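Local coordinates for protein esterase YbfF (Escherichia coli, PDB 3BF7) that probably hydrolyses ester or thioester bonds as a member of the alpha/beta hydrolase family, with a helical cap and a substrate-binding crevice formed by the domain arrangement, at residues D38-D42 / H43-Q47; M96-T99 / A100-D104; E156-I159 / Q160-K164; A230-G233 / H234-A238; D242-L245 / R246-R250. The protein carries 1 engineered substitution. All coordinates share one frame; numbering follows the deposited sequence.

Contact 1: D38-D42 / H43-Q47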
# COMPACT_ATOMS: atom_id res chain seq x y z
N ASP A 38 8.97 1.93 13.77
CA ASP A 38 9.31 3.24 14.31
C ASP A 38 8.09 3.92 14.91
O ASP A 38 8.14 4.47 16.01
CB ASP A 38 9.91 4.12 13.20
CG ASP A 38 10.25 5.51 13.69
OD1 ASP A 38 9.34 6.37 13.74
OD2 ASP A 38 11.42 5.75 14.04
N LEU A 39 6.97 3.86 14.19
CA LEU A 39 5.75 4.50 14.64
C LEU A 39 5.11 3.88 15.88
O LEU A 39 4.34 4.54 16.58
CB LEU A 39 4.75 4.56 13.49
CG LEU A 39 5.24 5.41 12.31
CD1 LEU A 39 4.37 5.16 11.08
CD2 LEU A 39 5.22 6.89 12.70
N VAL A 40 5.44 2.62 16.18
CA VAL A 40 4.88 1.95 17.35
C VAL A 40 5.45 2.51 18.65
O VAL A 40 4.96 2.20 19.74
CB VAL A 40 5.12 0.42 17.29
CG1 VAL A 40 6.59 0.11 17.53
CG2 VAL A 40 4.24 -0.29 18.31
N ASN A 41 6.49 3.33 18.55
CA ASN A 41 7.09 3.92 19.74
C ASN A 41 6.08 4.84 20.42
O ASN A 41 6.08 4.96 21.65
CB ASN A 41 8.34 4.73 19.37
CG ASN A 41 9.55 3.85 19.10
OD1 ASN A 41 10.02 3.14 19.98
ND2 ASN A 41 10.05 3.90 17.87
N ASP A 42 5.21 5.46 19.63
CA ASP A 42 4.22 6.38 20.17
C ASP A 42 2.82 6.28 19.56
O ASP A 42 2.02 7.21 19.68
CB ASP A 42 4.74 7.81 20.06
CG ASP A 42 5.21 8.17 18.66
OD1 ASP A 42 5.39 7.25 17.83
OD2 ASP A 42 5.42 9.37 18.39
N HIS A 43 2.52 5.16 18.90
CA HIS A 43 1.19 4.96 18.31
C HIS A 43 0.81 3.49 18.34
O HIS A 43 1.68 2.62 18.29
CB HIS A 43 1.14 5.33 16.82
CG HIS A 43 1.52 6.73 16.51
ND1 HIS A 43 2.83 7.15 16.42
CD2 HIS A 43 0.77 7.82 16.21
CE1 HIS A 43 2.87 8.42 16.08
NE2 HIS A 43 1.63 8.85 15.95
N ASN A 44 -0.48 3.21 18.43
CA ASN A 44 -0.93 1.83 18.33
C ASN A 44 -0.84 1.64 16.82
O ASN A 44 -1.16 2.56 16.06
CB ASN A 44 -2.38 1.67 18.78
CG ASN A 44 -2.53 1.69 20.29
OD1 ASN A 44 -1.57 1.47 21.02
ND2 ASN A 44 -3.75 1.94 20.76
N ILE A 45 -0.39 0.47 16.39
CA ILE A 45 -0.24 0.19 14.97
C ILE A 45 -1.09 -0.98 14.52
O ILE A 45 -1.26 -1.96 15.25
CB ILE A 45 1.23 -0.15 14.62
CG1 ILE A 45 2.16 1.00 15.04
CG2 ILE A 45 1.36 -0.46 13.14
CD1 ILE A 45 1.88 2.31 14.33
N ILE A 46 -1.63 -0.87 13.31
CA ILE A 46 -2.42 -1.93 12.71
C ILE A 46 -1.90 -2.13 11.29
O ILE A 46 -2.02 -1.24 10.45
CB ILE A 46 -3.93 -1.59 12.64
CG1 ILE A 46 -4.50 -1.34 14.04
CG2 ILE A 46 -4.68 -2.74 11.96
CD1 ILE A 46 -4.24 0.05 14.57
N GLN A 47 -1.30 -3.29 11.04
CA GLN A 47 -0.79 -3.62 9.71
C GLN A 47 -1.79 -4.58 9.10
O GLN A 47 -2.07 -5.63 9.67
CB GLN A 47 0.58 -4.28 9.83
CG GLN A 47 1.68 -3.33 10.29
CD GLN A 47 2.95 -4.05 10.72
OE1 GLN A 47 3.29 -4.07 11.90
NE2 GLN A 47 3.65 -4.65 9.77

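Contact 2: M96-T99 / A100-D104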
# COMPACT_ATOMS: atom_id res chain seq x y z
N MET A 96 -6.98 6.63 0.02
CA MET A 96 -7.55 7.84 -0.56
C MET A 96 -9.04 7.62 -0.83
O MET A 96 -9.85 8.53 -0.61
CB MET A 96 -6.83 8.22 -1.86
CG MET A 96 -5.42 8.75 -1.63
SD MET A 96 -4.60 9.37 -3.11
CE MET A 96 -4.28 7.83 -3.99
N ALA A 97 -9.41 6.43 -1.28
CA ALA A 97 -10.81 6.13 -1.54
C ALA A 97 -11.62 6.17 -0.24
O ALA A 97 -12.81 6.49 -0.25
CB ALA A 97 -10.95 4.76 -2.20
N LEU A 98 -10.97 5.84 0.88
CA LEU A 98 -11.65 5.86 2.17
C LEU A 98 -12.12 7.27 2.52
O LEU A 98 -13.13 7.43 3.20
CB LEU A 98 -10.73 5.33 3.27
CG LEU A 98 -11.32 5.29 4.68
CD1 LEU A 98 -12.55 4.39 4.72
CD2 LEU A 98 -10.27 4.79 5.66
N THR A 99 -11.41 8.30 2.06
CA THR A 99 -11.83 9.66 2.37
C THR A 99 -13.20 9.97 1.77
O THR A 99 -13.94 10.80 2.30
CB THR A 99 -10.83 10.74 1.85
OG1 THR A 99 -10.83 10.76 0.42
CG2 THR A 99 -9.43 10.46 2.37
N ALA A 100 -13.54 9.31 0.67
CA ALA A 100 -14.83 9.53 0.02
C ALA A 100 -15.93 8.68 0.65
O ALA A 100 -17.08 9.10 0.72
CB ALA A 100 -14.72 9.22 -1.47
N LEU A 101 -15.56 7.50 1.13
CA LEU A 101 -16.52 6.58 1.72
C LEU A 101 -16.87 6.87 3.18
O LEU A 101 -18.04 6.88 3.55
CB LEU A 101 -16.01 5.14 1.59
CG LEU A 101 -17.00 4.05 2.02
CD1 LEU A 101 -18.21 4.07 1.11
CD2 LEU A 101 -16.32 2.69 1.96
N ALA A 102 -15.85 7.09 4.01
CA ALA A 102 -16.07 7.35 5.43
C ALA A 102 -15.02 8.31 5.97
O ALA A 102 -14.17 7.92 6.78
CB ALA A 102 -16.04 6.04 6.20
N PRO A 103 -15.08 9.58 5.56
CA PRO A 103 -14.11 10.58 6.02
C PRO A 103 -13.97 10.74 7.53
O PRO A 103 -12.88 11.04 8.02
CB PRO A 103 -14.60 11.87 5.34
CG PRO A 103 -16.08 11.64 5.21
CD PRO A 103 -16.14 10.21 4.75
N ASP A 104 -15.06 10.53 8.26
CA ASP A 104 -15.01 10.67 9.71
C ASP A 104 -14.18 9.60 10.41
O ASP A 104 -13.88 9.72 11.60
CB ASP A 104 -16.43 10.68 10.29
CG ASP A 104 -17.26 11.85 9.79
OD1 ASP A 104 -16.71 12.97 9.70
OD2 ASP A 104 -18.45 11.65 9.49

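Contact 3: E156-I159 / Q160-K164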
# COMPACT_ATOMS: atom_id res chain seq x y z
N GLU A 156 16.40 -7.34 -8.77
CA GLU A 156 16.47 -8.24 -7.63
C GLU A 156 15.58 -7.81 -6.47
O GLU A 156 14.99 -8.65 -5.79
CB GLU A 156 17.92 -8.38 -7.15
CG GLU A 156 18.12 -9.42 -6.06
CD GLU A 156 17.87 -10.84 -6.55
OE1 GLU A 156 17.74 -11.75 -5.70
OE2 GLU A 156 17.81 -11.06 -7.78
N GLY A 157 15.47 -6.51 -6.25
CA GLY A 157 14.64 -6.01 -5.16
C GLY A 157 13.18 -6.39 -5.35
O GLY A 157 12.49 -6.75 -4.40
N VAL A 158 12.70 -6.30 -6.59
CA VAL A 158 11.32 -6.65 -6.89
C VAL A 158 11.12 -8.14 -6.69
O VAL A 158 10.11 -8.57 -6.12
CB VAL A 158 10.97 -6.27 -8.35
CG1 VAL A 158 9.56 -6.75 -8.68
CG2 VAL A 158 11.07 -4.77 -8.54
N ILE A 159 12.08 -8.94 -7.14
CA ILE A 159 11.99 -10.38 -6.99
C ILE A 159 11.88 -10.77 -5.51
O ILE A 159 11.02 -11.56 -5.13
CB ILE A 159 13.21 -11.08 -7.62
CG1 ILE A 159 13.17 -10.92 -9.14
CG2 ILE A 159 13.23 -12.56 -7.24
CD1 ILE A 159 14.40 -11.45 -9.86
N GLN A 160 12.75 -10.20 -4.68
CA GLN A 160 12.73 -10.52 -3.25
C GLN A 160 11.44 -10.06 -2.58
O GLN A 160 10.93 -10.72 -1.69
CB GLN A 160 13.95 -9.92 -2.56
CG GLN A 160 15.27 -10.52 -3.05
CD GLN A 160 15.35 -12.02 -2.82
OE1 GLN A 160 15.98 -12.74 -3.60
NE2 GLN A 160 14.73 -12.50 -1.75
N PHE A 161 10.91 -8.92 -3.02
CA PHE A 161 9.67 -8.39 -2.48
C PHE A 161 8.54 -9.39 -2.77
O PHE A 161 7.78 -9.76 -1.87
CB PHE A 161 9.36 -7.04 -3.13
CG PHE A 161 7.91 -6.65 -3.07
CD1 PHE A 161 7.28 -6.37 -1.86
CD2 PHE A 161 7.16 -6.57 -4.25
CE1 PHE A 161 5.93 -6.02 -1.83
CE2 PHE A 161 5.82 -6.22 -4.22
CZ PHE A 161 5.20 -5.94 -3.00
N LEU A 162 8.45 -9.83 -4.02
CA LEU A 162 7.42 -10.78 -4.40
C LEU A 162 7.56 -12.09 -3.64
O LEU A 162 6.56 -12.67 -3.20
CB LEU A 162 7.50 -11.06 -5.91
CG LEU A 162 7.19 -9.86 -6.81
CD1 LEU A 162 7.52 -10.21 -8.25
CD2 LEU A 162 5.72 -9.48 -6.67
N LEU A 163 8.79 -12.56 -3.46
CA LEU A 163 9.04 -13.81 -2.77
C LEU A 163 8.61 -13.81 -1.30
O LEU A 163 8.47 -14.88 -0.70
CB LEU A 163 10.51 -14.21 -2.90
CG LEU A 163 10.90 -14.66 -4.32
CD1 LEU A 163 12.40 -14.90 -4.39
CD2 LEU A 163 10.13 -15.93 -4.67
N LYS A 164 8.40 -12.64 -0.72
CA LYS A 164 7.95 -12.57 0.66
C LYS A 164 6.58 -13.26 0.72
O LYS A 164 6.16 -13.73 1.78
CB LYS A 164 7.81 -11.12 1.12
CG LYS A 164 9.13 -10.37 1.24
CD LYS A 164 10.00 -10.94 2.35
CE LYS A 164 11.24 -10.09 2.56
NZ LYS A 164 12.03 -10.56 3.74

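Contact 4: A230-G233 / H234-A238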
# COMPACT_ATOMS: atom_id res chain seq x y z
N ALA A 230 14.53 12.10 -3.00
CA ALA A 230 15.51 12.00 -4.07
C ALA A 230 16.19 10.63 -4.12
O ALA A 230 16.46 10.02 -3.09
CB ALA A 230 16.56 13.10 -3.92
N GLY A 231 16.46 10.16 -5.33
CA GLY A 231 17.13 8.89 -5.52
C GLY A 231 16.37 7.66 -5.06
O GLY A 231 16.98 6.64 -4.74
N ALA A 232 15.04 7.74 -5.05
CA ALA A 232 14.24 6.60 -4.62
C ALA A 232 13.24 6.17 -5.69
O ALA A 232 12.64 7.00 -6.38
CB ALA A 232 13.51 6.93 -3.33
N GLY A 233 13.07 4.85 -5.80
CA GLY A 233 12.12 4.29 -6.75
C GLY A 233 10.74 4.16 -6.14
O GLY A 233 10.43 4.81 -5.13
N HIS A 234 9.92 3.30 -6.73
CA HIS A 234 8.54 3.10 -6.29
C HIS A 234 8.35 2.61 -4.85
O HIS A 234 7.42 3.05 -4.18
CB HIS A 234 7.84 2.17 -7.27
CG HIS A 234 6.39 1.96 -6.97
ND1 HIS A 234 5.50 3.00 -6.81
CD2 HIS A 234 5.67 0.82 -6.83
CE1 HIS A 234 4.29 2.51 -6.59
NE2 HIS A 234 4.36 1.19 -6.60
N TRP A 235 9.20 1.70 -4.39
CA TRP A 235 9.08 1.22 -3.01
C TRP A 235 9.98 2.12 -2.15
O TRP A 235 10.99 1.69 -1.60
CB TRP A 235 9.49 -0.25 -2.92
CG TRP A 235 8.45 -1.20 -3.48
CD1 TRP A 235 7.47 -1.85 -2.78
CD2 TRP A 235 8.28 -1.57 -4.85
NE1 TRP A 235 6.70 -2.60 -3.63
CE2 TRP A 235 7.17 -2.45 -4.91
CE3 TRP A 235 8.95 -1.24 -6.04
CZ2 TRP A 235 6.72 -3.00 -6.11
CZ3 TRP A 235 8.50 -1.80 -7.23
CH2 TRP A 235 7.39 -2.67 -7.26
N VAL A 236 9.58 3.39 -2.07
CA VAL A 236 10.33 4.41 -1.35
C VAL A 236 10.71 4.03 0.07
O VAL A 236 11.84 4.26 0.50
CB VAL A 236 9.53 5.74 -1.29
CG1 VAL A 236 10.46 6.88 -0.88
CG2 VAL A 236 8.88 6.03 -2.63
N HIS A 237 9.76 3.46 0.80
CA HIS A 237 10.00 3.06 2.19
C HIS A 237 11.03 1.94 2.31
O HIS A 237 11.68 1.81 3.35
CB HIS A 237 8.69 2.60 2.83
CG HIS A 237 7.97 1.56 2.03
ND1 HIS A 237 7.41 1.82 0.80
CD2 HIS A 237 7.76 0.24 2.27
CE1 HIS A 237 6.88 0.71 0.32
NE2 HIS A 237 7.08 -0.26 1.19
N ALA A 238 11.17 1.14 1.27
CA ALA A 238 12.14 0.05 1.29
C ALA A 238 13.55 0.56 1.03
O ALA A 238 14.52 0.01 1.56
CB ALA A 238 11.76 -0.99 0.24

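Contact 5: D242-L245 / R246-R250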
# COMPACT_ATOMS: atom_id res chain seq x y z
N ASP A 242 14.29 6.01 6.43
CA ASP A 242 14.55 7.14 7.31
C ASP A 242 13.97 8.43 6.73
O ASP A 242 13.31 9.19 7.44
CB ASP A 242 16.06 7.30 7.54
CG ASP A 242 16.83 7.54 6.26
OD1 ASP A 242 16.67 6.75 5.30
OD2 ASP A 242 17.59 8.52 6.20
N ALA A 243 14.21 8.68 5.45
CA ALA A 243 13.69 9.87 4.80
C ALA A 243 12.17 9.86 4.80
O ALA A 243 11.53 10.89 4.99
CB ALA A 243 14.22 9.97 3.38
N VAL A 244 11.58 8.69 4.58
CA VAL A 244 10.13 8.57 4.57
C VAL A 244 9.58 8.87 5.96
O VAL A 244 8.61 9.61 6.11
CB VAL A 244 9.69 7.16 4.11
CG1 VAL A 244 8.19 6.98 4.30
CG2 VAL A 244 10.05 6.96 2.65
N LEU A 245 10.22 8.31 6.99
CA LEU A 245 9.78 8.55 8.36
C LEU A 245 9.93 10.00 8.78
O LEU A 245 9.10 10.53 9.51
CB LEU A 245 10.52 7.62 9.33
CG LEU A 245 10.01 6.17 9.31
CD1 LEU A 245 11.01 5.27 10.01
CD2 LEU A 245 8.64 6.09 9.97
N ARG A 246 10.99 10.67 8.33
CA ARG A 246 11.16 12.08 8.68
C ARG A 246 10.00 12.88 8.10
O ARG A 246 9.45 13.77 8.76
CB ARG A 246 12.49 12.63 8.13
CG ARG A 246 13.73 12.09 8.83
CD ARG A 246 14.94 13.00 8.61
NE ARG A 246 15.31 13.10 7.21
CZ ARG A 246 16.06 12.22 6.56
NH1 ARG A 246 16.54 11.15 7.19
NH2 ARG A 246 16.34 12.39 5.27
N ALA A 247 9.60 12.56 6.87
CA ALA A 247 8.50 13.26 6.22
C ALA A 247 7.19 12.96 6.94
O ALA A 247 6.38 13.85 7.19
CB ALA A 247 8.40 12.84 4.76
N ILE A 248 6.98 11.69 7.28
CA ILE A 248 5.76 11.30 7.98
C ILE A 248 5.63 12.00 9.32
O ILE A 248 4.59 12.59 9.62
CB ILE A 248 5.72 9.76 8.20
CG1 ILE A 248 5.50 9.05 6.86
CG2 ILE A 248 4.62 9.39 9.19
CD1 ILE A 248 5.60 7.54 6.93
N ARG A 249 6.68 11.97 10.13
CA ARG A 249 6.62 12.60 11.44
C ARG A 249 6.48 14.12 11.38
O ARG A 249 5.83 14.72 12.23
CB ARG A 249 7.81 12.17 12.30
CG ARG A 249 7.64 10.74 12.81
CD ARG A 249 8.72 10.34 13.79
NE ARG A 249 8.49 9.03 14.38
CZ ARG A 249 7.54 8.75 15.27
NH1 ARG A 249 6.70 9.70 15.68
NH2 ARG A 249 7.43 7.53 15.77
N ARG A 250 7.08 14.76 10.38
CA ARG A 250 6.95 16.20 10.25
C ARG A 250 5.47 16.52 10.05
O ARG A 250 4.92 17.45 10.64
CB ARG A 250 7.76 16.71 9.06
CG ARG A 250 7.54 18.19 8.77
CD ARG A 250 8.28 18.63 7.52
NE ARG A 250 7.82 19.94 7.05
CZ ARG A 250 8.20 20.50 5.91
NH1 ARG A 250 9.07 19.88 5.12
NH2 ARG A 250 7.72 21.69 5.57

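Contact 1: D38-D42 / H43-Q47
H43 folds back over the turn that ends helix 33-39, and its ring meets L39 and D42. H43 CB lies 3.3 Å from L39 O. H43 CG sits beside the preceding peptide, 3.2 Å from D42 O, which lies over one face of the ring. H43 ND1 makes the main polar link, a hydrogen bond of 3.0 Å to L39 O. That carbonyl lies at the ring edge, and ND1 reaches it in the carbonyl plane, on a lone pair. A second, weak bond runs from H43 ND1 to D42 OD1 at 2.9 Å, with an N-H...O angle of only 123°. Further round the ring, H43 CE1 lies 3.3 Å from D42 OD1, and CD2 lies beside D42 O. The carboxylate and the ring stand side by side. D42 OD1 has a stronger partner in R249, which forms a salt bridge with it. Chi1 (-58°) sets the H43 ring beside the backbone N, and chi2 (80°) turns its ND1 edge to L39 O. The turn is the helix-to-strand link of a beta-alpha-beta unit, strand 19-22, helix 33-39 and strand 45-48. A leucine in place of H43 would probably leave L39 O without its side-chain donor and let the turn move more freely. Beyond the ring the link is apolar. I45 CD1 packs on L39 CB at 3.7 Å. I45 CG1 rests on V40 CB at 3.8 Å.

Contact 2: M96-T99 / A100-D104
A97 O is shared by two backbone donors at the last turn of helix 90-101. L101 N bonds to A97 O at 3.2 Å, in the carbonyl plane, as in an ordinary alpha-helical turn. A100 N bonds to A97 O at 3.1 Å from well above that plane, so the end of the helix mixes i+3 and i+4 bonding. The next bond is straighter: A102 N gives its hydrogen to L98 O at 2.9 Å, with an N-H...O angle of 167°. A102 is also where the chain leaves helical geometry. P103 follows and has no N-H to continue the pattern. Its ring lies against the next carbonyl instead, with P103 CB 3.3 Å from T99 O. Among the side chains, L98 CD1 meets A102 CB at 4.1 Å, a light apolar touch. The leucine reaches it because CG is anti to the backbone N (chi1 180°), which brings the tip back toward the turn. One shell out, T99 OG1 donates to M96 O at 2.6 Å, in the carbonyl plane. T99 N bonds to the same oxygen, so both donors grip M96 O; the OG1 bond holds the threonine's chi1 (68°). This helix belongs to the beta-alpha-beta unit of strands 83-88 and 106-112. L98 and T99 pack on I106 of strand 106-112, while A97, L98 and L101 lie against helix 64-78.

Contact 3: E156-I159 / Q160-K164
The peptides of E156-I159 and Q160-K164 form one alpha-helical run, in which four successive i to i+4 bonds join the two halves. Q160 N binds E156 O at 2.9 Å. F161 N binds G157 O, L162 N binds V158 O and L163 N binds I159 O, each at 3.0 Å. The second of the four is the most bent, at 151°, and the third is nearly straight at 169°. After them the pattern slackens: K164 N reaches Q160 O only weakly, and its bond to F161 O is of the i+3 kind. The side chains add two apolar pairs. V158 CG1 meets L162 CD1 at 4.0 Å, and I159 CG2 meets L163 CD1 at 3.8 Å. In each pair the chains lie side by side and point the same way. CG2 of I159 is the branch anti to its backbone N (chi1 -68° for CG1), and this branch faces the leucine. L163 CG lies 3.2 Å from I159 O, over the backbone of the turn. E156 OE1 forms a salt bridge with R150, before the helix. F161 CB rests against the G157 and V158 carbonyls, while its ring leads away from this turn and meets W235. The helix probably belongs to the helical cap of the hydrolase. L163 packs on A145, A146 and M149 of helix 142-149, L162 also reaches M149, and V158 and L162 both touch I127 of helix 125-136.

Contact 4: A230-G233 / H234-A238
The loop between strand 224-226 and helix 236-239 carries H234, the probable histidine of a Ser-His-Asp triad, and the contact is the bend that holds it. A232 CB packs on V236 CG1 at 3.9 Å, across the bend. The other branch of V236, CG2, lies 3.2 Å from G233 O. CG1 reaches the alanine because it is anti to its backbone N (chi1 -164°), which leaves CG2 for the carbonyl. Between these residues W235 is the centre of an inverse gamma turn, and V236 N makes a weak bond to H234 O at 3.0 Å. W235 also stands at the N-cap position, and A238 N bonds to W235 O at 2.9 Å as the short helix begins. The two aromatic side chains of the bend meet as well. H234 CD2 lies over one face of the W235 ring, 3.7 Å above its plane and toward the rim, while W235 CZ3 lies at the edge of the imidazole. H234 ND1 is hydrogen-bonded to D113, and its NE2 makes a weak hydrogen bond to OG of S89 on the probable nucleophile elbow. A histidine on a loop after a late strand, placed between aspartate and serine, is characteristic of the alpha/beta hydrolase fold.

Contact 5: D242-L245 / R246-R250
D242 and R246 form a salt bridge one turn apart, with R246 NH1 3.0 Å from D242 OD2. A second strong polar group, the R249 guanidinium, points to helix 33-39 and the turn after it, where it makes salt bridges with D38 and D42. The D242-R246 pair lies on the exposed side of helix 241-253, near the C-terminal end of the alpha/beta hydrolase chain. NH1 meets the oxygen from above the carboxylate plane, while OD2 lies close to the guanidinium plane. The two flat groups are turned 66° apart. The arginine bends at chi3 (-62°), folding its end back along the helix, so one face of the guanidinium lies over A243 CA. R246 NH2 also comes 3.7 Å from A243 CB. Beneath these side chains run four i to i+4 backbone bonds. R246 N to D242 O and R249 N to L245 O are both 2.9 Å, and the latter is close to straight at 173°. A247 N to A243 O is longer, at 3.2 Å. I248 N bonds to V244 O. The buried side of the helix is apolar, and V244, A247 and I248 all pack on I201 of strand 198-201. An alanine at I248 is likely to open a gap beside V244, since CD1 makes the contact with V244 CG1. CD1 of I248 meets V244 CG1 at 3.7 Å, the two side chains crossing at a slant, and I248 CG1 sits 3.2 Å from V244 O.

The contacts follow one another along the chain from 1 to 5. Contacts 1 and 2 end the helices of two beta-alpha-beta units of the central sheet, with centres about 22 Å apart. Contact 3 lies probably in the helical cap, about 31 Å from contact 2 between centres and across the chain's centre from it. Contact 4 meets this region where W235 touches F161 and V158. Contact 5 follows contact 4 closely in the chain, and V244 packs on V236 and H237. Through R249 and L245 it also touches contact 1. The C-terminal helix thus joins the short helix just after the probable catalytic histidine to an early helix of the core.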